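Local coordinates for protein tyrosine--tRNA ligase (Aeropyrum pernix, PDB 2CYA) that probably joins tyrosine to its cognate tRNA, first activating the amino acid with ATP to Tyr-AMP and then passing it to the tRNA acceptor end, at residues A264-P267 with G273-V276; Y282-R287 with N328-S333; V304-Y309 with E313-D318; V98-E103 with L346-M351. One frame throughout, in Å; residues are numbered along the deposited sequence.

Interaction 1 of 4, residues A264-P267 with G273-V276; sequences AYCP and GNPV
Asn274 turns its amide toward the backbone bend at Cys266 and Pro267, the amide nitrogen ND2 making a weak hydrogen bond to Cys266 SG at 3.6 Å. With CG anti to the backbone N (chi1 -173°), the amide comes alongside Cys266, and its OD1 end is turned forward to the first backbone N-H groups of the helix. Asn274 is the N-cap of helix 275-284: OD1 accepts a weak bond from Val276 N at 3.0 Å and another bond from Leu277 N, while ND2 also donates to Gln270 O. One side chain thus ties the start of the helix to the loop that leads into it, in the C-terminal half of this class I synthetase chain. Pro275, first in the helix, brings CD to 3.3 Å from Tyr265 O. The Tyr265 ring carries Pro267 CG over one face, near the rim, and meets Gly273 O at its edge, in plane, with 3.9 Å from CD2 to that oxygen. On the buried side, Val276 CG2 touches both Ala264 CB and Cys266 CB, 3.8 Å from each. Lys327 of helix 323-346 touches Ala264 and Cys266, and Leu326 of the same helix packs on Val276.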
loop_
_atom_site.group_PDB
_atom_site.type_symbol
_atom_site.label_atom_id
_atom_site.label_comp_id
_atom_site.label_asym_id
_atom_site.label_seq_id
_atom_site.Cartn_x
_atom_site.Cartn_y
_atom_site.Cartn_z
ATOM N N ALA A 264 -2.982 -38.194 18.723
ATOM C CA ALA A 264 -3.988 -37.271 18.192
ATOM C C ALA A 264 -5.387 -37.297 18.812
ATOM O O ALA A 264 -5.902 -38.347 19.185
ATOM C CB ALA A 264 -4.110 -37.464 16.678
ATOM N N TYR A 265 -6.002 -36.122 18.892
ATOM C CA TYR A 265 -7.359 -35.998 19.414
ATOM C C TYR A 265 -8.250 -36.801 18.472
ATOM O O TYR A 265 -8.231 -36.575 17.266
ATOM C CB TYR A 265 -7.779 -34.531 19.409
ATOM C CG TYR A 265 -9.174 -34.265 19.926
ATOM C CD1 TYR A 265 -9.537 -34.611 21.233
ATOM C CD2 TYR A 265 -10.119 -33.622 19.127
ATOM C CE1 TYR A 265 -10.804 -34.315 21.728
ATOM C CE2 TYR A 265 -11.384 -33.321 19.610
ATOM C CZ TYR A 265 -11.722 -33.666 20.909
ATOM O OH TYR A 265 -12.976 -33.369 21.381
ATOM N N CYS A 266 -9.024 -37.737 19.016
ATOM C CA CYS A 266 -9.892 -38.576 18.195
ATOM C C CYS A 266 -11.073 -39.142 19.008
ATOM O O CYS A 266 -11.137 -40.340 19.290
ATOM C CB CYS A 266 -9.053 -39.712 17.593
ATOM S SG CYS A 266 -9.917 -40.760 16.412
ATOM N N PRO A 267 -12.035 -38.276 19.376
ATOM C CA PRO A 267 -13.225 -38.644 20.155
ATOM C C PRO A 267 -14.005 -39.794 19.540
ATOM O O PRO A 267 -14.311 -39.775 18.352
ATOM C CB PRO A 267 -14.047 -37.360 20.159
ATOM C CG PRO A 267 -13.022 -36.300 20.033
ATOM C CD PRO A 267 -12.104 -36.860 18.980
ATOM N N GLY A 273 -14.601 -31.856 14.335
ATOM C CA GLY A 273 -13.377 -31.511 15.041
ATOM C C GLY A 273 -12.333 -32.617 15.122
ATOM O O GLY A 273 -11.231 -32.394 15.624
ATOM N N ASN A 274 -12.679 -33.804 14.635
ATOM C CA ASN A 274 -11.783 -34.954 14.651
ATOM C C ASN A 274 -10.783 -34.864 13.481
ATOM O O ASN A 274 -11.141 -35.124 12.329
ATOM C CB ASN A 274 -12.613 -36.235 14.535
ATOM C CG ASN A 274 -11.782 -37.490 14.706
ATOM O OD1 ASN A 274 -10.569 -37.479 14.481
ATOM N ND2 ASN A 274 -12.435 -38.589 15.095
ATOM N N PRO A 275 -9.519 -34.503 13.769
ATOM C CA PRO A 275 -8.451 -34.367 12.764
ATOM C C PRO A 275 -8.076 -35.691 12.091
ATOM O O PRO A 275 -7.707 -35.720 10.914
ATOM C CB PRO A 275 -7.273 -33.801 13.559
ATOM C CG PRO A 275 -7.900 -33.267 14.833
ATOM C CD PRO A 275 -8.992 -34.256 15.119
ATOM N N VAL A 276 -8.166 -36.781 12.847
ATOM C CA VAL A 276 -7.836 -38.094 12.326
ATOM C C VAL A 276 -8.793 -38.451 11.205
ATOM O O VAL A 276 -8.387 -38.988 10.171
ATOM C CB VAL A 276 -7.895 -39.169 13.433
ATOM C CG1 VAL A 276 -7.476 -40.520 12.867
ATOM C CG2 VAL A 276 -6.971 -38.763 14.586
#

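Interaction 2 of 4, residues Y282-R287 with N328-S333; sequences YILFAR and NAVAES
Leu284 drives its forked end against Ser333, and this is the dense spot of the contact: both methyls, CD1 and CD2, lie 3.7 Å from Ser333 CB. CD2 also sits 3.8 Å from Ser333 C, so the fork rests on backbone too. One turn earlier in helix 323-346, at Val330, the fit is looser, Leu284 CD1 standing 4.1 Å from Val330 CA and 4.2 Å from Val330 CG2. No hydrogen bond crosses between the segments; one leucine from the last turn of helix 275-284 packs on one flank of the long helix 323-346. That last turn is widened to a pi-type, and a type I beta turn from Leu284 to Arg287 takes the chain away. Ser333 presents carbon to the leucine because its hydroxyl is turned beside the backbone N (chi1 -57°), where OG donates to Ala329 O at 3.0 Å. Ser333 N reaches the same carbonyl from the opposite face of its plane. Phe290 touches Leu284, and Leu292 of strand 292-293 packs on Ser333. The looser periphery is polar: Arg287 is exposed and poorly ordered and makes no contact across the pair, while Glu332 forms a salt bridge with Arg258.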
loop_
_atom_site.group_PDB
_atom_site.type_symbol
_atom_site.label_atom_id
_atom_site.label_comp_id
_atom_site.label_asym_id
_atom_site.label_seq_id
_atom_site.Cartn_x
_atom_site.Cartn_y
_atom_site.Cartn_z
ATOM N N TYR A 282 -9.986 -36.008 3.727
ATOM C CA TYR A 282 -9.396 -35.040 2.812
ATOM C C TYR A 282 -8.072 -35.384 2.155
ATOM O O TYR A 282 -7.742 -34.837 1.108
ATOM C CB TYR A 282 -9.282 -33.692 3.520
ATOM C CG TYR A 282 -10.628 -33.146 3.955
ATOM C CD1 TYR A 282 -11.710 -33.145 3.075
ATOM C CD2 TYR A 282 -10.825 -32.646 5.248
ATOM C CE1 TYR A 282 -12.955 -32.661 3.464
ATOM C CE2 TYR A 282 -12.069 -32.167 5.645
ATOM C CZ TYR A 282 -13.128 -32.174 4.739
ATOM O OH TYR A 282 -14.353 -31.641 5.078
ATOM N N ILE A 283 -7.314 -36.282 2.767
ATOM C CA ILE A 283 -6.041 -36.671 2.223
ATOM C C ILE A 283 -5.991 -38.129 1.734
ATOM O O ILE A 283 -5.676 -38.382 0.571
ATOM C CB ILE A 283 -4.934 -36.431 3.258
ATOM C CG1 ILE A 283 -4.845 -34.939 3.582
ATOM C CG2 ILE A 283 -3.615 -36.938 2.725
ATOM C CD1 ILE A 283 -3.840 -34.611 4.653
ATOM N N LEU A 284 -6.320 -39.091 2.593
ATOM C CA LEU A 284 -6.236 -40.491 2.172
ATOM C C LEU A 284 -7.263 -40.860 1.108
ATOM O O LEU A 284 -6.895 -41.404 0.070
ATOM C CB LEU A 284 -6.329 -41.432 3.378
ATOM C CG LEU A 284 -5.271 -41.255 4.486
ATOM C CD1 LEU A 284 -5.552 -42.266 5.602
ATOM C CD2 LEU A 284 -3.840 -41.452 3.937
ATOM N N PHE A 285 -8.536 -40.551 1.329
ATOM C CA PHE A 285 -9.549 -40.878 0.323
ATOM C C PHE A 285 -9.624 -39.873 -0.837
ATOM O O PHE A 285 -10.479 -39.981 -1.719
ATOM C CB PHE A 285 -10.926 -41.025 0.970
ATOM C CG PHE A 285 -11.140 -42.364 1.626
ATOM C CD1 PHE A 285 -10.871 -42.547 2.980
ATOM C CD2 PHE A 285 -11.580 -43.448 0.881
ATOM C CE1 PHE A 285 -11.042 -43.795 3.578
ATOM C CE2 PHE A 285 -11.748 -44.693 1.467
ATOM C CZ PHE A 285 -11.481 -44.866 2.817
ATOM N N ALA A 286 -8.733 -38.886 -0.829
ATOM C CA ALA A 286 -8.698 -37.909 -1.905
ATOM C C ALA A 286 -8.263 -38.683 -3.150
ATOM O O ALA A 286 -8.637 -38.348 -4.272
ATOM C CB ALA A 286 -7.684 -36.811 -1.585
ATOM N N ARG A 287 -7.475 -39.733 -2.922
ATOM C CA ARG A 287 -6.949 -40.587 -3.984
ATOM C C ARG A 287 -7.996 -41.566 -4.514
ATOM O O ARG A 287 -8.426 -42.472 -3.793
ATOM C CB ARG A 287 -5.752 -41.379 -3.459
ATOM C CG ARG A 287 -5.121 -42.321 -4.475
ATOM C CD ARG A 287 -4.253 -43.360 -3.777
ATOM N NE ARG A 287 -3.569 -44.241 -4.719
ATOM C CZ ARG A 287 -2.881 -45.325 -4.367
ATOM N NH1 ARG A 287 -2.786 -45.666 -3.084
ATOM N NH2 ARG A 287 -2.283 -46.067 -5.295
ATOM N N ASN A 328 -4.068 -46.226 14.045
ATOM C CA ASN A 328 -3.048 -47.072 13.439
ATOM C C ASN A 328 -3.179 -47.156 11.944
ATOM O O ASN A 328 -2.188 -47.035 11.229
ATOM C CB ASN A 328 -3.099 -48.500 14.004
ATOM C CG ASN A 328 -2.340 -48.641 15.298
ATOM O OD1 ASN A 328 -2.343 -49.704 15.912
ATOM N ND2 ASN A 328 -1.682 -47.567 15.725
ATOM N N ALA A 329 -4.403 -47.388 11.479
ATOM C CA ALA A 329 -4.663 -47.523 10.051
ATOM C C ALA A 329 -4.394 -46.228 9.298
ATOM O O ALA A 329 -3.881 -46.251 8.180
ATOM C CB ALA A 329 -6.111 -47.972 9.816
ATOM N N VAL A 330 -4.761 -45.102 9.899
ATOM C CA VAL A 330 -4.541 -43.820 9.252
ATOM C C VAL A 330 -3.050 -43.523 9.252
ATOM O O VAL A 330 -2.499 -43.087 8.248
ATOM C CB VAL A 330 -5.350 -42.695 9.968
ATOM C CG1 VAL A 330 -4.788 -41.300 9.629
ATOM C CG2 VAL A 330 -6.820 -42.791 9.537
ATOM N N ALA A 331 -2.392 -43.803 10.376
ATOM C CA ALA A 331 -0.963 -43.562 10.507
ATOM C C ALA A 331 -0.193 -44.311 9.443
ATOM O O ALA A 331 0.658 -43.738 8.756
ATOM C CB ALA A 331 -0.486 -43.987 11.885
ATOM N N GLU A 332 -0.507 -45.597 9.292
ATOM C CA GLU A 332 0.186 -46.423 8.317
ATOM C C GLU A 332 -0.073 -45.977 6.874
ATOM O O GLU A 332 0.859 -45.974 6.062
ATOM C CB GLU A 332 -0.163 -47.908 8.536
ATOM C CG GLU A 332 0.266 -48.450 9.937
ATOM C CD GLU A 332 1.770 -48.316 10.188
ATOM O OE1 GLU A 332 2.562 -48.746 9.311
ATOM O OE2 GLU A 332 2.162 -47.785 11.259
ATOM N N SER A 333 -1.308 -45.589 6.542
ATOM C CA SER A 333 -1.598 -45.105 5.184
ATOM C C SER A 333 -0.914 -43.743 4.919
ATOM O O SER A 333 -0.415 -43.477 3.825
ATOM C CB SER A 333 -3.099 -44.949 4.981
ATOM O OG SER A 333 -3.753 -46.170 5.231
#

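Interaction 3 of 4, residues V304-Y309 with E313-D318; sequences VEYTSY and ERDYTD
Two tyrosine rings each offer an edge to a carboxylate that stands almost upright to them. The Tyr306 ring has Val304 CG1 over one face, near the rim, and Asp315 CG at its edge, in plane; ring and carboxylate are 90° apart. Its hydroxyl OH donates to Asp315 OD2 at 2.9 Å, arriving from above the carboxylate plane, and it also lies 3.2 Å from Asp315 CB. At the Tyr309 edge sits Glu313 OE2, near the ring plane, which takes a bond from Tyr309 OH at 2.9 Å through its anti lone pair. These planes are 85° apart. Swinging CG anti to its own backbone N (chi1 169°) carries the Tyr309 ring alongside the helix toward Glu313. The two residues are one turn apart, and Glu313 N also donates to Tyr309 O at 2.9 Å, so a side-chain bond doubles the backbone one. Leu277 and Arg281 of helix 275-284 touch Tyr309. The whole is a strand-turn-helix unit: strand 305-306, paired antiparallel with 292-293, leads through Thr307 and Ser308 into helix 309-317, whose N-cap is Ser308 through its bond to Glu311 N, and Tyr306 reaches across from the strand to Asp315 on that helix.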
loop_
_atom_site.group_PDB
_atom_site.type_symbol
_atom_site.label_atom_id
_atom_site.label_comp_id
_atom_site.label_asym_id
_atom_site.label_seq_id
_atom_site.Cartn_x
_atom_site.Cartn_y
_atom_site.Cartn_z
ATOM N N VAL A 304 -11.970 -54.835 8.873
ATOM C CA VAL A 304 -12.788 -54.284 7.796
ATOM C C VAL A 304 -11.945 -53.507 6.780
ATOM O O VAL A 304 -10.878 -52.984 7.106
ATOM C CB VAL A 304 -13.889 -53.350 8.358
ATOM C CG1 VAL A 304 -14.810 -52.886 7.233
ATOM C CG2 VAL A 304 -14.689 -54.078 9.422
ATOM N N GLU A 305 -12.438 -53.439 5.548
ATOM C CA GLU A 305 -11.750 -52.743 4.466
ATOM C C GLU A 305 -12.703 -51.692 3.886
ATOM O O GLU A 305 -13.731 -52.035 3.295
ATOM C CB GLU A 305 -11.356 -53.754 3.387
ATOM C CG GLU A 305 -10.428 -53.214 2.317
ATOM C CD GLU A 305 -10.309 -54.141 1.117
ATOM O OE1 GLU A 305 -9.524 -53.823 0.193
ATOM O OE2 GLU A 305 -11.005 -55.183 1.097
ATOM N N TYR A 306 -12.365 -50.417 4.052
ATOM C CA TYR A 306 -13.223 -49.347 3.561
ATOM C C TYR A 306 -12.889 -48.827 2.177
ATOM O O TYR A 306 -11.755 -48.444 1.895
ATOM C CB TYR A 306 -13.237 -48.193 4.549
ATOM C CG TYR A 306 -13.729 -48.610 5.904
ATOM C CD1 TYR A 306 -12.858 -49.155 6.844
ATOM C CD2 TYR A 306 -15.070 -48.463 6.248
ATOM C CE1 TYR A 306 -13.308 -49.539 8.100
ATOM C CE2 TYR A 306 -15.533 -48.846 7.499
ATOM C CZ TYR A 306 -14.646 -49.380 8.421
ATOM O OH TYR A 306 -15.096 -49.739 9.670
ATOM N N THR A 307 -13.905 -48.805 1.323
ATOM C CA THR A 307 -13.741 -48.358 -0.047
ATOM C C THR A 307 -14.241 -46.935 -0.245
ATOM O O THR A 307 -14.122 -46.378 -1.331
ATOM C CB THR A 307 -14.478 -49.304 -1.023
ATOM O OG1 THR A 307 -15.881 -49.309 -0.727
ATOM C CG2 THR A 307 -13.943 -50.710 -0.889
ATOM N N SER A 308 -14.804 -46.354 0.805
ATOM C CA SER A 308 -15.303 -44.986 0.738
ATOM C C SER A 308 -15.126 -44.369 2.111
ATOM O O SER A 308 -15.022 -45.087 3.106
ATOM C CB SER A 308 -16.789 -44.955 0.363
ATOM O OG SER A 308 -17.620 -45.039 1.516
ATOM N N TYR A 309 -15.088 -43.044 2.170
ATOM C CA TYR A 309 -14.924 -42.374 3.442
ATOM C C TYR A 309 -16.210 -42.440 4.240
ATOM O O TYR A 309 -16.181 -42.655 5.453
ATOM C CB TYR A 309 -14.555 -40.907 3.269
ATOM C CG TYR A 309 -14.636 -40.159 4.578
ATOM C CD1 TYR A 309 -13.657 -40.318 5.551
ATOM C CD2 TYR A 309 -15.742 -39.368 4.886
ATOM C CE1 TYR A 309 -13.773 -39.720 6.795
ATOM C CE2 TYR A 309 -15.875 -38.767 6.140
ATOM C CZ TYR A 309 -14.884 -38.953 7.085
ATOM O OH TYR A 309 -15.003 -38.381 8.328
ATOM N N GLU A 313 -16.941 -43.436 8.122
ATOM C CA GLU A 313 -17.575 -42.540 9.087
ATOM C C GLU A 313 -18.789 -43.151 9.773
ATOM O O GLU A 313 -19.004 -42.939 10.967
ATOM C CB GLU A 313 -17.982 -41.219 8.437
ATOM C CG GLU A 313 -17.679 -40.055 9.348
ATOM C CD GLU A 313 -18.453 -38.813 9.014
ATOM O OE1 GLU A 313 -19.672 -38.791 9.284
ATOM O OE2 GLU A 313 -17.844 -37.859 8.487
ATOM N N ARG A 314 -19.593 -43.890 9.015
ATOM C CA ARG A 314 -20.767 -44.542 9.587
ATOM C C ARG A 314 -20.265 -45.536 10.631
ATOM O O ARG A 314 -20.596 -45.426 11.813
ATOM C CB ARG A 314 -21.563 -45.257 8.493
ATOM C CG ARG A 314 -22.133 -44.306 7.456
ATOM C CD ARG A 314 -22.955 -45.040 6.414
ATOM N NE ARG A 314 -23.502 -44.126 5.415
ATOM C CZ ARG A 314 -24.306 -44.493 4.420
ATOM N NH1 ARG A 314 -24.665 -45.765 4.283
ATOM N NH2 ARG A 314 -24.759 -43.584 3.563
ATOM N N ASP A 315 -19.447 -46.488 10.192
ATOM C CA ASP A 315 -18.870 -47.485 11.088
ATOM C C ASP A 315 -18.200 -46.828 12.295
ATOM O O ASP A 315 -18.195 -47.391 13.391
ATOM C CB ASP A 315 -17.836 -48.327 10.344
ATOM C CG ASP A 315 -18.444 -49.538 9.674
ATOM O OD1 ASP A 315 -19.511 -49.397 9.040
ATOM O OD2 ASP A 315 -17.845 -50.632 9.772
ATOM N N TYR A 316 -17.627 -45.643 12.097
ATOM C CA TYR A 316 -16.972 -44.954 13.199
ATOM C C TYR A 316 -18.016 -44.382 14.141
ATOM O O TYR A 316 -17.850 -44.428 15.361
ATOM C CB TYR A 316 -16.075 -43.816 12.702
ATOM C CG TYR A 316 -15.270 -43.189 13.818
ATOM C CD1 TYR A 316 -14.185 -43.862 14.375
ATOM C CD2 TYR A 316 -15.617 -41.947 14.348
ATOM C CE1 TYR A 316 -13.468 -43.320 15.424
ATOM C CE2 TYR A 316 -14.900 -41.393 15.407
ATOM C CZ TYR A 316 -13.828 -42.089 15.939
ATOM O OH TYR A 316 -13.110 -41.568 16.996
ATOM N N THR A 317 -19.085 -43.832 13.570
ATOM C CA THR A 317 -20.156 -43.259 14.373
ATOM C C THR A 317 -20.867 -44.355 15.164
ATOM O O THR A 317 -21.136 -44.194 16.353
ATOM C CB THR A 317 -21.195 -42.532 13.501
ATOM O OG1 THR A 317 -20.593 -41.387 12.889
ATOM C CG2 THR A 317 -22.377 -42.077 14.355
ATOM N N ASP A 318 -21.160 -45.468 14.496
ATOM C CA ASP A 318 -21.834 -46.588 15.141
ATOM C C ASP A 318 -20.874 -47.374 16.033
ATOM O O ASP A 318 -20.978 -48.597 16.131
ATOM C CB ASP A 318 -22.434 -47.533 14.090
ATOM C CG ASP A 318 -23.339 -46.813 13.104
ATOM O OD1 ASP A 318 -24.025 -45.849 13.512
ATOM O OD2 ASP A 318 -23.375 -47.221 11.923
#

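Interaction 4 of 4, residues V98-E103 with L346-M351; sequences VRRVME and LGDPAM
Arg100 meets Asp348 in a salt bridge, NH1 donating to OD2 at 3.2 Å. The bond is nearly straight, 167° at the hydrogen, and the oxygen lies in the guanidinium plane, yet the donor comes to the aspartate from above its carboxylate plane. Nearer the arginine's backbone, Met351 crosses its aliphatic part at a slant: SD is 3.6 Å from Arg100 CB, and CE sits over one guanidinium face. Arg100 leaves its helix with CG anti to the backbone N, then bends at chi2 and chi3 (both 55°), which folds the guanidinium round toward the aspartate. Asp348 is the N-cap of helix 349-360, its OD1 accepting from Met351 N at 2.8 Å. Helix 88-104 precedes strand 113-116, an outermost strand of the mixed six-stranded sheet of the Rossmann-like class I catalytic core, so the capping aspartate joins that core to the C-terminal helix. The nearby helix N-terminus would probably favour the ionised carboxylate. In the next shell, Glu103 extends the charges into a network through a long pairing, OE2 to Arg100 NE at 3.8 Å, and Ala344 O takes a weak bond from Arg100 NH1. Val345 of helix 323-346 packs on Met351 and Val101.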
loop_
_atom_site.group_PDB
_atom_site.type_symbol
_atom_site.label_atom_id
_atom_site.label_comp_id
_atom_site.label_asym_id
_atom_site.label_seq_id
_atom_site.Cartn_x
_atom_site.Cartn_y
_atom_site.Cartn_z
ATOM N N VAL A 98 7.924 -26.464 -1.688
ATOM C CA VAL A 98 6.530 -26.664 -2.045
ATOM C C VAL A 98 6.422 -27.148 -3.499
ATOM O O VAL A 98 5.637 -28.053 -3.786
ATOM C CB VAL A 98 5.717 -25.348 -1.824
ATOM C CG1 VAL A 98 4.367 -25.395 -2.564
ATOM C CG2 VAL A 98 5.494 -25.151 -0.302
ATOM N N ARG A 99 7.204 -26.573 -4.419
ATOM C CA ARG A 99 7.120 -27.027 -5.809
ATOM C C ARG A 99 7.484 -28.502 -5.932
ATOM O O ARG A 99 6.848 -29.247 -6.684
ATOM C CB ARG A 99 8.041 -26.231 -6.737
ATOM C CG ARG A 99 7.512 -24.877 -7.116
ATOM C CD ARG A 99 8.413 -24.171 -8.116
ATOM N NE ARG A 99 8.818 -22.872 -7.581
ATOM C CZ ARG A 99 10.072 -22.520 -7.308
ATOM N NH1 ARG A 99 11.077 -23.363 -7.530
ATOM N NH2 ARG A 99 10.318 -21.335 -6.768
ATOM N N ARG A 100 8.515 -28.906 -5.198
ATOM C CA ARG A 100 8.972 -30.288 -5.239
ATOM C C ARG A 100 7.941 -31.207 -4.620
ATOM O O ARG A 100 7.717 -32.313 -5.103
ATOM C CB ARG A 100 10.307 -30.434 -4.500
ATOM C CG ARG A 100 10.866 -31.855 -4.466
ATOM C CD ARG A 100 11.013 -32.442 -5.856
ATOM N NE ARG A 100 11.820 -31.584 -6.717
ATOM C CZ ARG A 100 13.117 -31.370 -6.550
ATOM N NH1 ARG A 100 13.761 -31.963 -5.550
ATOM N NH2 ARG A 100 13.767 -30.545 -7.365
ATOM N N VAL A 101 7.323 -30.747 -3.540
ATOM C CA VAL A 101 6.307 -31.532 -2.862
ATOM C C VAL A 101 5.108 -31.720 -3.784
ATOM O O VAL A 101 4.560 -32.822 -3.878
ATOM C CB VAL A 101 5.824 -30.834 -1.576
ATOM C CG1 VAL A 101 4.543 -31.516 -1.067
ATOM C CG2 VAL A 101 6.930 -30.878 -0.495
ATOM N N MET A 102 4.692 -30.650 -4.462
ATOM C CA MET A 102 3.543 -30.743 -5.350
ATOM C C MET A 102 3.761 -31.762 -6.463
ATOM O O MET A 102 2.865 -32.535 -6.779
ATOM C CB MET A 102 3.196 -29.374 -5.950
ATOM C CG MET A 102 2.561 -28.430 -4.940
ATOM S SD MET A 102 2.282 -26.784 -5.604
ATOM C CE MET A 102 0.840 -27.070 -6.723
ATOM N N GLU A 103 4.951 -31.748 -7.049
ATOM C CA GLU A 103 5.298 -32.668 -8.117
ATOM C C GLU A 103 5.271 -34.100 -7.594
ATOM O O GLU A 103 4.591 -34.968 -8.148
ATOM C CB GLU A 103 6.696 -32.329 -8.650
ATOM C CG GLU A 103 7.335 -33.419 -9.511
ATOM C CD GLU A 103 8.628 -32.954 -10.185
ATOM O OE1 GLU A 103 8.590 -32.652 -11.388
ATOM O OE2 GLU A 103 9.676 -32.877 -9.511
ATOM N N LEU A 346 14.184 -34.899 0.692
ATOM C CA LEU A 346 15.434 -35.221 1.364
ATOM C C LEU A 346 16.490 -35.788 0.430
ATOM O O LEU A 346 17.677 -35.641 0.690
ATOM C CB LEU A 346 15.191 -36.200 2.523
ATOM C CG LEU A 346 14.234 -35.734 3.628
ATOM C CD1 LEU A 346 14.196 -36.772 4.737
ATOM C CD2 LEU A 346 14.698 -34.389 4.199
ATOM N N GLY A 347 16.056 -36.436 -0.648
ATOM C CA GLY A 347 16.991 -37.017 -1.595
ATOM C C GLY A 347 17.640 -36.013 -2.537
ATOM O O GLY A 347 18.400 -36.395 -3.420
ATOM N N ASP A 348 17.313 -34.734 -2.364
ATOM C CA ASP A 348 17.882 -33.665 -3.179
ATOM C C ASP A 348 18.732 -32.846 -2.220
ATOM O O ASP A 348 18.203 -32.078 -1.423
ATOM C CB ASP A 348 16.774 -32.791 -3.758
ATOM C CG ASP A 348 17.309 -31.556 -4.482
ATOM O OD1 ASP A 348 18.182 -30.848 -3.931
ATOM O OD2 ASP A 348 16.840 -31.283 -5.603
ATOM N N PRO A 349 20.064 -32.996 -2.289
ATOM C CA PRO A 349 21.036 -32.299 -1.439
ATOM C C PRO A 349 20.800 -30.805 -1.200
ATOM O O PRO A 349 20.782 -30.345 -0.052
ATOM C CB PRO A 349 22.363 -32.577 -2.144
ATOM C CG PRO A 349 22.153 -33.952 -2.684
ATOM C CD PRO A 349 20.760 -33.822 -3.291
ATOM N N ALA A 350 20.634 -30.049 -2.277
ATOM C CA ALA A 350 20.405 -28.614 -2.162
ATOM C C ALA A 350 19.164 -28.413 -1.309
ATOM O O ALA A 350 19.186 -27.716 -0.287
ATOM C CB ALA A 350 20.193 -28.001 -3.548
ATOM N N MET A 351 18.081 -29.053 -1.736
ATOM C CA MET A 351 16.819 -28.959 -1.027
ATOM C C MET A 351 16.952 -29.371 0.427
ATOM O O MET A 351 16.352 -28.752 1.311
ATOM C CB MET A 351 15.770 -29.818 -1.707
ATOM C CG MET A 351 14.395 -29.523 -1.196
ATOM S SD MET A 351 13.241 -29.736 -2.497
ATOM C CE MET A 351 13.599 -28.311 -3.522
#

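Overall arrangement
Interactions 1, 2 and 3 form one continuous cluster on the same side of the chain's centre, while interaction 4 stands apart, its nearest atoms about 11 Å from those of interaction 2. Helix 275-284 is shared by interactions 1 and 2, which meet where Val276 packs on Val330. Interaction 3 joins them through Tyr316, whose OH probably bonds to Pro267 O, and through Phe285, which lies against the backbone at Ser308. Interaction 2 is buried and wholly apolar across its segments; interactions 1, 3 and 4 are partly buried. Interaction 1 mixes capping with hydrophobic packing, whereas 3 and 4 rely on carboxylates, paired with tyrosine hydroxyls in one and with an arginine in the other.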